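Local coordinates for probable dehydrogenase (Bordetella bronchiseptica, PDB 3MOI), which is probably an NAD(P)-dependent oxidoreductase of the GFO/IDH/MocA family, though its substrate is not established, at residues 159-162 against 163-167. Numbering follows the deposited sequence.
Sequences RPRR and PEELD
Arg162 and Glu165 open a short 3-10 segment, residues 163-165, whose two consecutive backbone bonds run from Glu165 N to Arg162 O (2.9 Å) and from Leu166 N to Pro163 O (3.1 Å). The segment interrupts the loop between strand 145-153 and helix 174-177, in the GFO/IDH/MocA-family C-terminal domain. Glu165 folds back over the start of its own turn. With CG beside the backbone N and an extended chain beyond it, the carboxylate reaches back to the two residues that precede the 3-10 segment and divides its oxygens between them. OE1 takes the backbone N-H of Arg162 on its anti side, at 2.8 Å from Arg162 N and with a nearly straight N-H...O angle of 160°. OE2, met on its syn side, forms a salt bridge with Arg161 NH1 at 3.2 Å. Both donors sit somewhat out of the carboxylate plane; two bonds, one at each oxygen, should restrict its rotation. The arginine comes across the glutamate, the two flat groups almost perpendicular (87°), and its bend at chi2 (-84°) lays CD 3.3 Å from Glu165 OE2. Arg161 is also tied elsewhere: NH2 donates to Phe156 O, the guanidinium makes a cation-pi contact with the Phe156 ring, and Glu270 accepts the backbone N-H. Arg274, on helix 270-278, brings a like charge close to Arg161 and forms a long, weak ion pair with Glu165, so the carboxylate probably offsets part of the positive charge gathered here. Arg162, whose side chain touches Arg274 and Arg275 of that helix, runs alongside Glu164 in the same direction. Its aliphatic part meets the second carboxylate without a charged contact, CD of Arg162 resting 3.8 Å from Glu164 OE2.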
loop_
_atom_site.group_PDB
_atom_site.type_symbol
_atom_site.label_atom_id
_atom_site.label_comp_id
_atom_site.label_asym_id
_atom_site.label_seq_id
_atom_site.Cartn_x
_atom_site.Cartn_y
_atom_site.Cartn_z
ATOM N N ARG A 159 -8.418 -11.787 17.948
ATOM C CA ARG A 159 -8.389 -11.440 19.352
ATOM C C ARG A 159 -9.701 -11.943 19.948
ATOM O O ARG A 159 -10.644 -12.216 19.231
ATOM C CB ARG A 159 -8.268 -9.925 19.529
ATOM C CG ARG A 159 -7.131 -9.335 18.733
ATOM C CD ARG A 159 -6.817 -7.920 19.106
ATOM N NE ARG A 159 -5.876 -7.368 18.140
ATOM C CZ ARG A 159 -5.826 -6.100 17.721
ATOM N NH1 ARG A 159 -6.661 -5.175 18.192
ATOM N NH2 ARG A 159 -4.926 -5.768 16.799
ATOM N N PRO A 160 -9.752 -12.123 21.260
ATOM C CA PRO A 160 -10.946 -12.678 21.885
ATOM C C PRO A 160 -12.183 -11.775 21.810
ATOM O O PRO A 160 -12.127 -10.655 22.262
ATOM C CB PRO A 160 -10.509 -12.860 23.346
ATOM C CG PRO A 160 -9.059 -13.103 23.266
ATOM C CD PRO A 160 -8.574 -12.242 22.137
ATOM N N ARG A 161 -13.296 -12.308 21.299
ATOM C CA ARG A 161 -14.484 -11.519 21.006
ATOM C C ARG A 161 -15.771 -12.129 21.512
ATOM O O ARG A 161 -15.923 -13.349 21.581
ATOM C CB ARG A 161 -14.639 -11.377 19.499
ATOM C CG ARG A 161 -13.456 -10.794 18.782
ATOM C CD ARG A 161 -13.444 -9.274 18.794
ATOM N NE ARG A 161 -12.196 -8.802 18.197
ATOM C CZ ARG A 161 -11.604 -7.636 18.460
ATOM N NH1 ARG A 161 -12.112 -6.755 19.329
ATOM N NH2 ARG A 161 -10.461 -7.356 17.846
ATOM N N ARG A 162 -16.717 -11.258 21.815
ATOM C CA ARG A 162 -18.063 -11.676 22.099
ATOM C C ARG A 162 -18.723 -11.951 20.746
ATOM O O ARG A 162 -18.329 -11.369 19.734
ATOM C CB ARG A 162 -18.792 -10.579 22.892
ATOM C CG ARG A 162 -18.219 -10.375 24.312
ATOM C CD ARG A 162 -19.067 -9.406 25.149
ATOM N NE ARG A 162 -18.633 -9.277 26.565
ATOM C CZ ARG A 162 -17.733 -8.402 27.044
ATOM N NH1 ARG A 162 -17.088 -7.538 26.249
ATOM N NH2 ARG A 162 -17.475 -8.390 28.342
ATOM N N PRO A 163 -19.719 -12.839 20.713
ATOM C CA PRO A 163 -20.264 -13.245 19.421
ATOM C C PRO A 163 -20.984 -12.141 18.657
ATOM O O PRO A 163 -20.956 -12.143 17.434
ATOM C CB PRO A 163 -21.198 -14.404 19.773
ATOM C CG PRO A 163 -21.674 -14.070 21.170
ATOM C CD PRO A 163 -20.508 -13.362 21.840
ATOM N N GLU A 164 -21.581 -11.173 19.322
ATOM C CA GLU A 164 -22.051 -9.994 18.577
ATOM C C GLU A 164 -20.936 -9.189 17.852
ATOM O O GLU A 164 -21.216 -8.464 16.882
ATOM C CB GLU A 164 -22.838 -9.055 19.470
ATOM C CG GLU A 164 -22.037 -8.496 20.689
ATOM C CD GLU A 164 -22.263 -9.298 22.009
ATOM O OE1 GLU A 164 -22.514 -10.561 21.947
ATOM O OE2 GLU A 164 -22.180 -8.622 23.083
ATOM N N GLU A 165 -19.690 -9.275 18.305
ATOM C CA GLU A 165 -18.613 -8.575 17.600
ATOM C C GLU A 165 -18.203 -9.248 16.279
ATOM O O GLU A 165 -17.384 -8.669 15.538
ATOM C CB GLU A 165 -17.373 -8.491 18.468
ATOM C CG GLU A 165 -17.444 -7.576 19.632
ATOM C CD GLU A 165 -16.159 -7.673 20.445
ATOM O OE1 GLU A 165 -16.065 -8.571 21.288
ATOM O OE2 GLU A 165 -15.230 -6.875 20.219
ATOM N N LEU A 166 -18.701 -10.471 16.020
ATOM C CA LEU A 166 -18.523 -11.171 14.714
ATOM C C LEU A 166 -19.802 -11.141 13.846
ATOM O O LEU A 166 -20.064 -12.073 13.057
ATOM C CB LEU A 166 -18.039 -12.625 14.908
ATOM C CG LEU A 166 -16.848 -12.739 15.870
ATOM C CD1 LEU A 166 -16.540 -14.187 16.263
ATOM C CD2 LEU A 166 -15.633 -12.022 15.286
ATOM N N ASP A 167 -20.585 -10.076 14.029
ATOM C CA ASP A 167 -21.763 -9.788 13.238
ATOM C C ASP A 167 -21.744 -8.315 12.819
ATOM O O ASP A 167 -22.034 -7.385 13.597
ATOM C CB ASP A 167 -23.012 -10.102 14.051
ATOM C CG ASP A 167 -24.330 -9.916 13.255
ATOM O OD1 ASP A 167 -24.306 -9.366 12.132
ATOM O OD2 ASP A 167 -25.406 -10.313 13.790
#